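Local atomic coordinates of putative hydrolase (Burkholderia cenocepacia, PDB entry 4X00), a protein that is a putative alpha/beta-fold hydrolase, thought to act as an aryl esterase, though its natural substrate is not established. Residues G138-K143 against L224-Q229; D13-V16 against V22-A25; L59-L64 against F276-L281. All blocks are in the same frame, centred on the assembly; numbering follows the deposited sequence. Where two conformers were deposited one is given.

Contact 1. Residues G138-K143 against L224-Q229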
ATOM      1  N   GLY A 138       6.408  -0.010   3.893  1.00  8.20           N
ATOM      2  CA  GLY A 138       5.235   0.464   4.586  1.00  8.90           C
ATOM      3  C   GLY A 138       5.482   1.616   5.525  1.00  9.13           C
ATOM      4  O   GLY A 138       6.519   1.711   6.226  1.00 10.34           O
ATOM      5  N   VAL A 139       4.517   2.531   5.546  1.00  9.34           N
ATOM      6  CA  VAL A 139       4.460   3.450   6.658  1.00 10.39           C
ATOM      7  C   VAL A 139       4.195   2.647   7.917  1.00 10.91           C
ATOM      8  O   VAL A 139       3.275   1.827   7.936  1.00 12.00           O
ATOM      9  CB  VAL A 139       3.368   4.515   6.454  1.00 11.66           C
ATOM     10  CG1 VAL A 139       3.128   5.305   7.782  1.00 13.10           C
ATOM     11  CG2 VAL A 139       3.781   5.452   5.326  1.00 11.73           C
ATOM     12  N   ILE A 140       4.998   2.883   8.953  1.00 10.68           N
ATOM     13  CA  ILE A 140       4.772   2.296  10.270  1.00 12.07           C
ATOM     14  C   ILE A 140       4.109   3.398  11.092  1.00 13.09           C
ATOM     15  O   ILE A 140       2.906   3.344  11.355  1.00 13.48           O
ATOM     16  CB  ILE A 140       6.077   1.766  10.903  1.00 11.92           C
ATOM     17  CG1 ILE A 140       6.708   0.705   9.977  1.00 11.60           C
ATOM     18  CG2 ILE A 140       5.796   1.209  12.296  1.00 12.99           C
ATOM     19  CD1 ILE A 140       5.767  -0.482   9.612  1.00 11.14           C
ATOM     20  N   GLU A 141       4.866   4.439  11.434  1.00 13.24           N
ATOM     21  CA  GLU A 141       4.256   5.664  11.950  1.00 14.68           C
ATOM     22  C   GLU A 141       4.695   6.842  11.127  1.00 15.79           C
ATOM     23  O   GLU A 141       5.791   6.847  10.562  1.00 15.78           O
ATOM     24  CB  GLU A 141       4.623   5.895  13.424  1.00 15.76           C
ATOM     25  CG  GLU A 141       4.075   4.795  14.316  1.00 17.29           C
ATOM     26  CD  GLU A 141       4.703   4.744  15.687  1.00 19.00           C
ATOM     27  OE1 GLU A 141       5.922   4.990  15.804  1.00 19.33           O
ATOM     28  OE2 GLU A 141       3.959   4.451  16.661  1.00 19.82           O
ATOM     29  N   LEU A 142       3.837   7.854  11.074  1.00 17.27           N
ATOM     30  CA  LEU A 142       4.155   9.089  10.383  1.00 18.51           C
ATOM     31  C   LEU A 142       4.850  10.042  11.348  1.00 19.62           C
ATOM     32  O   LEU A 142       4.220  10.932  11.904  1.00 21.23           O
ATOM     33  CB  LEU A 142       2.887   9.712   9.816  1.00 19.55           C
ATOM     34  CG  LEU A 142       2.169   8.889   8.754  1.00 21.69           C
ATOM     35  CD1 LEU A 142       0.751   9.424   8.549  1.00 23.10           C
ATOM     36  CD2 LEU A 142       2.952   8.953   7.449  1.00 22.97           C
ATOM     37  N   LYS A 143       6.141   9.809  11.576  1.00 20.00           N
ATOM     38  CA  LYS A 143       6.930  10.543  12.565  1.00 20.18           C
ATOM     39  C   LYS A 143       8.264  10.902  11.908  1.00 20.21           C
ATOM     40  O   LYS A 143       8.729  10.181  11.029  1.00 19.27           O
ATOM     41  CB  LYS A 143       7.156   9.702  13.844  1.00 20.25           C
ATOM     42  N   LEU A 224       8.393  -7.536   6.386  1.00  9.83           N
ATOM     43  CA  LEU A 224       8.644  -6.154   6.012  1.00 10.12           C
ATOM     44  C   LEU A 224       9.728  -6.154   4.954  1.00 10.57           C
ATOM     45  O   LEU A 224      10.856  -6.578   5.219  1.00 12.09           O
ATOM     46  CB  LEU A 224       9.066  -5.338   7.219  1.00 11.08           C
ATOM     47  CG  LEU A 224       7.911  -4.600   7.905  1.00 11.57           C
ATOM     48  CD1 LEU A 224       6.780  -5.548   8.396  1.00 12.25           C
ATOM     49  CD2 LEU A 224       8.490  -3.732   9.040  1.00 12.50           C
ATOM     50  N   LEU A 225       9.399  -5.706   3.753  1.00  8.94           N
ATOM     51  CA  LEU A 225      10.332  -5.707   2.627  1.00  9.98           C
ATOM     52  C   LEU A 225      10.540  -4.254   2.243  1.00  8.54           C
ATOM     53  O   LEU A 225       9.563  -3.592   1.844  1.00  9.46           O
ATOM     54  CB  LEU A 225       9.781  -6.485   1.433  1.00 11.97           C
ATOM     55  CG  LEU A 225       9.541  -7.991   1.500  1.00 11.69           C
ATOM     56  CD1 LEU A 225       9.065  -8.477   0.136  1.00 12.19           C
ATOM     57  CD2 LEU A 225      10.810  -8.707   1.769  1.00 10.97           C
ATOM     58  N   TYR A 226      11.770  -3.740   2.369  1.00  8.52           N
ATOM     59  CA  TYR A 226      12.039  -2.308   2.095  1.00  8.48           C
ATOM     60  C   TYR A 226      13.210  -2.176   1.153  1.00  8.74           C
ATOM     61  O   TYR A 226      14.204  -2.917   1.280  1.00  8.80           O
ATOM     62  CB  TYR A 226      12.397  -1.548   3.394  1.00  8.98           C
ATOM     63  CG  TYR A 226      11.224  -1.252   4.280  1.00  8.95           C
ATOM     64  CD1 TYR A 226      10.501  -2.279   4.854  1.00  9.81           C
ATOM     65  CD2 TYR A 226      10.822   0.060   4.532  1.00  9.03           C
ATOM     66  CE1 TYR A 226       9.413  -2.020   5.661  1.00  9.72           C
ATOM     67  CE2 TYR A 226       9.737   0.333   5.366  1.00  9.11           C
ATOM     68  CZ  TYR A 226       9.023  -0.722   5.907  1.00  9.84           C
ATOM     69  OH  TYR A 226       7.933  -0.506   6.720  1.00 11.02           O
ATOM     70  N   GLY A 227      13.150  -1.192   0.264  1.00  8.78           N
ATOM     71  CA  GLY A 227      14.348  -0.753  -0.427  1.00  9.01           C
ATOM     72  C   GLY A 227      15.230   0.018   0.534  1.00 10.01           C
ATOM     73  O   GLY A 227      14.768   0.962   1.207  1.00 10.61           O
ATOM     74  N   ALA A 228      16.520  -0.326   0.583  1.00 10.74           N
ATOM     75  CA  ALA A 228      17.444   0.338   1.500  1.00 11.46           C
ATOM     76  C   ALA A 228      17.599   1.817   1.172  1.00 12.40           C
ATOM     77  O   ALA A 228      17.965   2.613   2.032  1.00 14.06           O
ATOM     78  CB  ALA A 228      18.828  -0.352   1.492  1.00 11.16           C
ATOM     79  N   GLN A 229      17.364   2.166  -0.090  1.00 11.33           N
ATOM     80  CA  GLN A 229      17.552   3.562  -0.482  0.69 11.27           C
ATOM     81  C   GLN A 229      16.222   4.305  -0.614  1.00 10.97           C
ATOM     82  O   GLN A 229      16.137   5.336  -1.277  1.00 12.10           O
ATOM     83  CB  GLN A 229      18.372   3.624  -1.776  0.69 11.55           C
ATOM     84  CG  GLN A 229      19.709   2.885  -1.598  0.69 12.57           C
ATOM     85  CD  GLN A 229      20.615   3.070  -2.780  0.69 14.59           C
ATOM     86  OE1 GLN A 229      20.918   4.207  -3.175  0.69 16.37           O
ATOM     87  NE2 GLN A 229      21.078   1.967  -3.351  0.69 15.10           N
TER
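The phenol of Tyr226 reaches from its strand to the loop 138-143 and donates a hydrogen bond from OH to Gly138 O, 2.7 Å long. Tyr226 CG lies beside the backbone N and anti to the carbonyl carbon (chi1 -76°), on a side chain that leaves its strand toward the loop. The donor meets the acceptor at a C=O...donor angle of 118° and lies 18° out of the carbonyl plane, so it approaches from well to one side of the C=O bond. Gly138 N also sits 3.3 Å from Tyr226 OH, but the angle is too poor for a bond, and the peptide merely packs obliquely against the ring. The CD1 methyl of Ile140 packs 3.6 Å from Tyr226 OH, and makes a looser apolar contact, 4.3 Å, with Leu224 CD2.

Further out, Ala235 and Ile239 of helix 235-245 and Leu253 of strand 250-254 pack against the tyrosine side chain. Asp137 accepts a hydrogen bond from Gly227 N, and the backbone of Val139 is bonded to that of Ser112. All four touching residues are buried. The contact thus joins the loop after strand 132-136 to the neighbouring parallel strand 222-227, near the probable Ser112-His259-Asp230 catalytic triad of an alpha/beta hydrolase fold.

Contact 2. Residues D13-V16 against V22-A25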
ATOM      1  N   ASP A  13     -13.148  -6.641 -13.570  1.00 21.57           N
ATOM      2  CA  ASP A  13     -13.353  -5.329 -12.953  1.00 20.56           C
ATOM      3  C   ASP A  13     -14.697  -5.312 -12.268  1.00 19.04           C
ATOM      4  O   ASP A  13     -15.678  -5.751 -12.867  1.00 20.92           O
ATOM      5  CB  ASP A  13     -13.380  -4.208 -13.997  1.00 21.97           C
ATOM      6  CG  ASP A  13     -12.049  -3.914 -14.568  1.00 24.70           C
ATOM      7  OD1 ASP A  13     -11.185  -3.430 -13.823  1.00 24.46           O
ATOM      8  OD2 ASP A  13     -11.883  -4.126 -15.787  1.00 26.98           O
ATOM      9  N   TYR A  14     -14.771  -4.777 -11.051  1.00 16.36           N
ATOM     10  CA  TYR A  14     -16.068  -4.583 -10.408  1.00 16.27           C
ATOM     11  C   TYR A  14     -15.947  -3.571  -9.285  1.00 15.54           C
ATOM     12  O   TYR A  14     -14.916  -2.930  -9.130  1.00 16.00           O
ATOM     13  CB  TYR A  14     -16.645  -5.912  -9.905  1.00 17.58           C
ATOM     14  CG  TYR A  14     -15.731  -6.699  -9.009  1.00 17.77           C
ATOM     15  CD1 TYR A  14     -14.830  -7.619  -9.538  1.00 18.50           C
ATOM     16  CD2 TYR A  14     -15.788  -6.553  -7.635  1.00 17.94           C
ATOM     17  CE1 TYR A  14     -14.002  -8.347  -8.715  1.00 18.92           C
ATOM     18  CE2 TYR A  14     -14.971  -7.273  -6.811  1.00 18.09           C
ATOM     19  CZ  TYR A  14     -14.078  -8.174  -7.357  1.00 18.71           C
ATOM     20  OH  TYR A  14     -13.256  -8.894  -6.538  1.00 20.43           O
ATOM     21  N   THR A  15     -17.002  -3.381  -8.513  1.00 16.02           N
ATOM     22  CA  THR A  15     -16.941  -2.386  -7.469  1.00 16.11           C
ATOM     23  C   THR A  15     -17.418  -2.998  -6.157  1.00 15.88           C
ATOM     24  O   THR A  15     -18.147  -4.016  -6.151  1.00 17.95           O
ATOM     25  CB  THR A  15     -17.780  -1.147  -7.809  1.00 17.17           C
ATOM     26  OG1 THR A  15     -19.139  -1.530  -7.986  1.00 17.72           O
ATOM     27  CG2 THR A  15     -17.295  -0.499  -9.105  1.00 18.19           C
ATOM     28  N   VAL A  16     -17.007  -2.358  -5.060  1.00 14.20           N
ATOM     29  CA  VAL A  16     -17.399  -2.740  -3.701  1.00 14.18           C
ATOM     30  C   VAL A  16     -17.786  -1.469  -2.942  1.00 13.73           C
ATOM     31  O   VAL A  16     -17.022  -0.499  -2.927  1.00 13.11           O
ATOM     32  CB  VAL A  16     -16.248  -3.469  -2.969  1.00 14.38           C
ATOM     33  CG1 VAL A  16     -16.584  -3.648  -1.473  1.00 15.06           C
ATOM     34  CG2 VAL A  16     -15.970  -4.819  -3.620  1.00 15.46           C
ATOM     35  N   VAL A  22     -18.700   4.979   0.217  1.00 14.41           N
ATOM     36  CA  VAL A  22     -17.712   5.214  -0.835  1.00 14.41           C
ATOM     37  C   VAL A  22     -17.595   3.949  -1.690  1.00 14.28           C
ATOM     38  O   VAL A  22     -17.516   2.847  -1.155  1.00 15.18           O
ATOM     39  CB  VAL A  22     -16.354   5.606  -0.214  1.00 15.30           C
ATOM     40  CG1 VAL A  22     -15.224   5.587  -1.232  1.00 16.12           C
ATOM     41  CG2 VAL A  22     -16.478   7.000   0.381  1.00 16.67           C
ATOM     42  N   VAL A  23     -17.618   4.101  -3.005  1.00 12.82           N
ATOM     43  CA  VAL A  23     -17.518   2.956  -3.911  1.00 13.24           C
ATOM     44  C   VAL A  23     -16.067   2.744  -4.353  1.00 12.37           C
ATOM     45  O   VAL A  23     -15.426   3.671  -4.849  1.00 13.46           O
ATOM     46  CB  VAL A  23     -18.435   3.152  -5.155  1.00 15.21           C
ATOM     47  CG1 VAL A  23     -18.212   2.038  -6.144  1.00 16.68           C
ATOM     48  CG2 VAL A  23     -19.891   3.161  -4.730  1.00 15.97           C
ATOM     49  N   LEU A  24     -15.556   1.551  -4.120  1.00 11.06           N
ATOM     50  CA  LEU A  24     -14.182   1.196  -4.446  1.00 10.57           C
ATOM     51  C   LEU A  24     -14.124   0.448  -5.745  1.00 10.29           C
ATOM     52  O   LEU A  24     -14.917  -0.462  -5.967  1.00 11.32           O
ATOM     53  CB  LEU A  24     -13.609   0.335  -3.333  1.00 11.77           C
ATOM     54  CG  LEU A  24     -13.696   0.992  -1.958  1.00 13.38           C
ATOM     55  CD1 LEU A  24     -13.497  -0.050  -0.856  1.00 16.03           C
ATOM     56  CD2 LEU A  24     -12.731   2.180  -1.848  1.00 13.97           C
ATOM     57  N   ALA A  25     -13.174   0.830  -6.591  1.00 10.07           N
ATOM     58  CA  ALA A  25     -12.915   0.132  -7.850  1.00  9.49           C
ATOM     59  C   ALA A  25     -11.974  -1.034  -7.570  1.00  9.22           C
ATOM     60  O   ALA A  25     -10.866  -0.822  -7.087  1.00  9.59           O
ATOM     61  CB  ALA A  25     -12.302   1.086  -8.861  1.00  9.20           C
TER
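Thr15 and Val23 meet at an angle, and the touching is done by one methyl: Val23 CG1 lies 3.6 Å from Thr15 CB and 4.0 Å from Thr15 CG2. In Val23 this methyl is turned anti to the backbone N, which brings it across to the threonine. Thr15 has its hydroxyl between the backbone N and the carbonyl carbon, leaving CG2 beside the backbone N; OG1 is 4.1 Å from the valine methyl, a distance of loose packing. Both residues are exposed.

Val16 and Leu24 put their side chains on the face opposite to that of Thr15 and Ala25, where Ala96 and Ser100 of helix 87-100 meet the valine and Asp93 and Ile97 the leucine. Across the pair the leucine chiefly approaches backbone, with CB 3.5 Å from Val16 O. Their peptides provide both hydrogen bonds of the contact. Leu24 N donates to Val16 O at 2.8 Å and is nearly straight at the hydrogen (174°). The return bond, from Val16 N to Leu24 O at 3.0 Å, is more bent at 158° but lies in the carbonyl plane. Leu24 O is further approached by Thr15 CA at 3.2 Å, a CA-H...O contact.

These bonds set the register: Val16 with Leu24 is a hydrogen-bonded antiparallel pair, and Thr15 with Ala25 a non-hydrogen-bonded one. The short segments run at 154° to each other, which is antiparallel with a marked twist. Farther along, Tyr14 OH is hydrogen-bonded to Glu28 OE2 of the partner strand, while Ala25 N is bonded to Ser75 OG. The arrangement is a beta hairpin, formed by strands 12-17 and 23-30 at one margin of the central sheet, the antiparallel start of an alpha/beta hydrolase fold.

Contact 3. Residues L59-L64 against F276-L281. With EDO (1,2-ethanediol), chain J.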
ATOM      1  N   LEU A  59       2.716 -16.119 -10.475  1.00 16.06           N
ATOM      2  CA  LEU A  59       1.768 -15.755  -9.431  1.00 15.35           C
ATOM      3  C   LEU A  59       0.322 -16.069  -9.806  1.00 14.83           C
ATOM      4  O   LEU A  59      -0.574 -15.821  -9.006  1.00 15.02           O
ATOM      5  CB  LEU A  59       1.878 -14.271  -9.109  1.00 14.38           C
ATOM      6  CG  LEU A  59       3.210 -13.811  -8.502  1.00 14.12           C
ATOM      7  CD1 LEU A  59       3.171 -12.337  -8.212  1.00 14.40           C
ATOM      8  CD2 LEU A  59       3.493 -14.588  -7.205  1.00 14.63           C
ATOM      9  N   GLN A  60       0.092 -16.624 -10.989  1.00 16.57           N
ATOM     10  CA  GLN A  60      -1.237 -16.789 -11.600  0.54 18.05           C
ATOM     11  C   GLN A  60      -2.107 -17.851 -10.947  1.00 17.53           C
ATOM     12  O   GLN A  60      -3.301 -17.963 -11.253  1.00 17.71           O
ATOM     13  CB  GLN A  60      -1.102 -17.142 -13.090  0.54 19.40           C
ATOM     14  CG  GLN A  60      -0.546 -16.030 -13.942  0.54 19.78           C
ATOM     15  CD  GLN A  60      -1.230 -14.701 -13.684  0.54 20.33           C
ATOM     16  OE1 GLN A  60      -2.444 -14.559 -13.877  0.54 21.37           O
ATOM     17  NE2 GLN A  60      -0.457 -13.724 -13.224  0.54 20.34           N
ATOM     18  N   HIS A  61      -1.505 -18.701 -10.112  1.00 16.27           N
ATOM     19  CA  HIS A  61      -2.303 -19.717  -9.422  1.00 15.78           C
ATOM     20  C   HIS A  61      -2.865 -19.157  -8.130  1.00 14.87           C
ATOM     21  O   HIS A  61      -3.636 -19.841  -7.448  1.00 15.59           O
ATOM     22  CB  HIS A  61      -1.483 -20.966  -9.130  1.00 16.11           C
ATOM     23  CG  HIS A  61      -0.280 -20.677  -8.302  1.00 17.25           C
ATOM     24  ND1 HIS A  61       0.674 -19.743  -8.669  1.00 18.66           N
ATOM     25  CD2 HIS A  61       0.098 -21.150  -7.095  1.00 18.81           C
ATOM     26  CE1 HIS A  61       1.593 -19.670  -7.727  1.00 18.43           C
ATOM     27  NE2 HIS A  61       1.274 -20.522  -6.767  1.00 18.14           N
ATOM     28  N   TYR A  62      -2.501 -17.917  -7.796  1.00 13.42           N
ATOM     29  CA  TYR A  62      -3.151 -17.227  -6.681  1.00 12.45           C
ATOM     30  C   TYR A  62      -4.331 -16.423  -7.186  1.00 10.85           C
ATOM     31  O   TYR A  62      -4.394 -16.118  -8.376  1.00 12.26           O
ATOM     32  CB  TYR A  62      -2.196 -16.272  -5.971  1.00 13.13           C
ATOM     33  CG  TYR A  62      -0.996 -16.974  -5.401  1.00 14.00           C
ATOM     34  CD1 TYR A  62      -1.144 -17.949  -4.418  1.00 14.99           C
ATOM     35  CD2 TYR A  62       0.279 -16.646  -5.824  1.00 14.77           C
ATOM     36  CE1 TYR A  62      -0.016 -18.620  -3.893  1.00 15.48           C
ATOM     37  CE2 TYR A  62       1.401 -17.288  -5.309  1.00 15.59           C
ATOM     38  CZ  TYR A  62       1.241 -18.274  -4.332  1.00 15.54           C
ATOM     39  OH  TYR A  62       2.338 -18.934  -3.814  1.00 16.70           O
ATOM     40  N   ARG A  63      -5.256 -16.072  -6.292  1.00 10.03           N
ATOM     41  CA  ARG A  63      -6.323 -15.122  -6.626  1.00 10.19           C
ATOM     42  C   ARG A  63      -5.794 -13.720  -6.330  1.00 10.35           C
ATOM     43  O   ARG A  63      -5.581 -13.357  -5.168  1.00 11.89           O
ATOM     44  CB  ARG A  63      -7.579 -15.448  -5.833  1.00 10.92           C
ATOM     45  CG  ARG A  63      -8.735 -14.493  -6.131  1.00 11.72           C
ATOM     46  CD  ARG A  63      -9.969 -14.828  -5.314  1.00 12.35           C
ATOM     47  NE  ARG A  63     -11.055 -13.919  -5.657  1.00 12.93           N
ATOM     48  CZ  ARG A  63     -12.163 -13.813  -4.941  1.00 14.47           C
ATOM     49  NH1 ARG A  63     -12.305 -14.546  -3.837  1.00 16.39           N
ATOM     50  NH2 ARG A  63     -13.121 -12.969  -5.324  1.00 15.75           N
ATOM     51  N   LEU A  64      -5.544 -12.944  -7.389  1.00 10.35           N
ATOM     52  CA  LEU A  64      -4.820 -11.675  -7.248  1.00 10.73           C
ATOM     53  C   LEU A  64      -5.792 -10.508  -7.268  1.00 10.66           C
ATOM     54  O   LEU A  64      -6.336 -10.166  -8.317  1.00 13.23           O
ATOM     55  CB  LEU A  64      -3.785 -11.535  -8.372  1.00 11.48           C
ATOM     56  CG  LEU A  64      -2.767 -12.687  -8.481  1.00 11.92           C
ATOM     57  CD1 LEU A  64      -1.918 -12.508  -9.753  1.00 13.35           C
ATOM     58  CD2 LEU A  64      -1.864 -12.726  -7.263  1.00 12.07           C
ATOM     59  N   PHE A 276       6.569 -16.171   0.708  1.00 10.59           N
ATOM     60  CA  PHE A 276       5.914 -15.780   1.930  1.00  9.96           C
ATOM     61  C   PHE A 276       4.503 -16.387   2.003  1.00 10.32           C
ATOM     62  O   PHE A 276       4.083 -16.932   3.050  1.00 10.26           O
ATOM     63  CB  PHE A 276       5.819 -14.256   2.020  1.00  9.82           C
ATOM     64  CG  PHE A 276       5.024 -13.789   3.207  1.00  9.43           C
ATOM     65  CD1 PHE A 276       5.628 -13.718   4.454  1.00  9.47           C
ATOM     66  CD2 PHE A 276       3.672 -13.468   3.110  1.00  9.44           C
ATOM     67  CE1 PHE A 276       4.938 -13.327   5.590  1.00 10.20           C
ATOM     68  CE2 PHE A 276       2.947 -13.053   4.249  1.00 10.77           C
ATOM     69  CZ  PHE A 276       3.584 -12.978   5.486  1.00 10.90           C
ATOM     70  N   VAL A 277       3.763 -16.317   0.897  1.00 10.71           N
ATOM     71  CA  VAL A 277       2.413 -16.845   0.896  1.00 10.58           C
ATOM     72  C   VAL A 277       2.438 -18.347   1.133  1.00 10.39           C
ATOM     73  O   VAL A 277       1.677 -18.864   1.949  1.00 11.58           O
ATOM     74  CB  VAL A 277       1.669 -16.501  -0.435  1.00 10.88           C
ATOM     75  CG1 VAL A 277       0.315 -17.206  -0.487  1.00 11.72           C
ATOM     76  CG2 VAL A 277       1.531 -14.960  -0.576  1.00 11.96           C
ATOM     77  N   ARG A 278       3.327 -19.052   0.445  1.00 10.33           N
ATOM     78  CA  ARG A 278       3.464 -20.504   0.642  1.00 11.37           C
ATOM     79  C   ARG A 278       3.744 -20.851   2.101  1.00 11.60           C
ATOM     80  O   ARG A 278       3.178 -21.803   2.655  1.00 12.29           O
ATOM     81  CB  ARG A 278       4.573 -21.033  -0.255  1.00 12.67           C
ATOM     82  CG  ARG A 278       4.144 -21.034  -1.726  1.00 14.47           C
ATOM     83  CD  ARG A 278       5.312 -21.166  -2.639  1.00 15.35           C
ATOM     84  NE  ARG A 278       4.888 -21.580  -3.965  1.00 15.71           N
ATOM     85  CZ  ARG A 278       5.721 -21.985  -4.918  1.00 17.64           C
ATOM     86  NH1 ARG A 278       7.028 -22.027  -4.686  1.00 20.53           N
ATOM     87  NH2 ARG A 278       5.239 -22.368  -6.087  1.00 17.68           N
ATOM     88  N   MET A 279       4.644 -20.100   2.715  1.00 11.70           N
ATOM     89  CA  MET A 279       4.982 -20.311   4.117  1.00 11.96           C
ATOM     90  C   MET A 279       3.765 -20.029   5.025  1.00 11.08           C
ATOM     91  O   MET A 279       3.442 -20.811   5.939  1.00 11.64           O
ATOM     92  CB  MET A 279       6.179 -19.423   4.483  1.00 13.77           C
ATOM     93  CG  MET A 279       6.585 -19.437   5.942  1.00 15.41           C
ATOM     94  SD  MET A 279       5.614 -18.337   7.020  1.00 17.81           S
ATOM     95  CE  MET A 279       5.933 -16.750   6.247  1.00 17.44           C
ATOM     96  N   ALA A 280       3.072 -18.927   4.767  1.00 10.88           N
ATOM     97  CA  ALA A 280       1.980 -18.514   5.641  1.00 11.21           C
ATOM     98  C   ALA A 280       0.849 -19.525   5.603  1.00 11.78           C
ATOM     99  O   ALA A 280       0.162 -19.748   6.602  1.00 13.08           O
ATOM    100  CB  ALA A 280       1.487 -17.148   5.228  1.00 12.01           C
ATOM    101  N   LEU A 281       0.689 -20.164   4.454  1.00 11.27           N
ATOM    102  CA  LEU A 281      -0.404 -21.122   4.270  1.00 11.77           C
ATOM    103  C   LEU A 281      -0.064 -22.555   4.711  1.00 13.61           C
ATOM    104  O   LEU A 281      -0.910 -23.446   4.650  1.00 14.94           O
ATOM    105  CB  LEU A 281      -0.854 -21.102   2.801  1.00 12.37           C
ATOM    106  CG  LEU A 281      -1.419 -19.731   2.372  1.00 13.08           C
ATOM    107  CD1 LEU A 281      -1.765 -19.768   0.891  1.00 13.98           C
ATOM    108  CD2 LEU A 281      -2.651 -19.353   3.195  1.00 14.64           C
TER
HETATM  109  C1  EDO J 306       9.006 -22.130  -1.174  1.00 34.96           C
HETATM  110  O1  EDO J 306       8.810 -21.506  -2.447  1.00 43.07           O
HETATM  111  C2  EDO J 306      10.383 -21.791  -0.609  1.00 40.95           C
HETATM  112  O2  EDO J 306      11.412 -22.495  -1.324  1.00 35.04           O
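The Tyr62 ring is met obliquely by the CG1 methyl of Val277, 3.7 Å from Tyr62 CE1 and 4.1 Å from CZ, so the helix meets the ring near its phenol end. One face of the ring is overlain near its margin by His61 NE2, 3.3 Å above the plane, while CD2 of Leu59 lies in plane at the ring edge. The valine methyl is anti to its own backbone nitrogen (chi1 173°), and the side chains of Tyr62 and Val277 run past each other in opposite directions. Ile37 of strand 36-40 packs against both.

The third flat group, the guanidinium of Arg278, is inclined 65° to the tyrosine ring, and the two side chains cross at about a right angle. Contact is made through the aliphatic part: Arg278 CG lies 3.5 Å from Tyr62 OH, and NE is farther at 3.7 Å. Because the arginine is extended from CG to NE, its head passes beyond the phenol, where NH2 comes to 4.4 Å from His61 NE2. At the guanidinium edge, in its plane, sits the hydroxyl O1 of a 1,2-ethanediol, probably from the crystallisation liquor; NH1 donates to it at 2.9 Å with an angle of 154° at the hydrogen. Asp275 is a further hydrogen-bonding partner of the diol.

No hydrogen bond joins the segments 59-64 and 276-281 themselves. The phenol is instead bonded to Ser274 OG, on the same helix one turn before Arg278, which ties the ring's outer end to the helix. The chemistry is therefore van der Waals packing of the ring against Val277 and the aliphatic part of Arg278, with polar groups beside it: a buried tyrosine joins the turn before strand 63-67 to the C-terminal helix, and the nearby arginine could disfavour protonation of His61, whose charge is not seen.

All three contacts reach the one mixed central sheet, at different places across it. Contact 2 joins strand 12-17, outermost within the chain, to 23-30; contact 3 ties the turn leading into 63-67, the next strand, to helix 266-280; contact 1 involves strand 222-227, next to the other outermost strand. Centres of contacts 1 and 2 are 28 Å apart, on opposite sides of the chain's centre, and each is 23 Å from contact 3. Contacts 2 and 3 touch through Tyr14 OH and Arg63 NH2, 4.3 Å apart. Along the chain contact 2 closes first; contact 3 then spans a long loop enclosing contact 1, bringing the C-terminal helix back to an early strand.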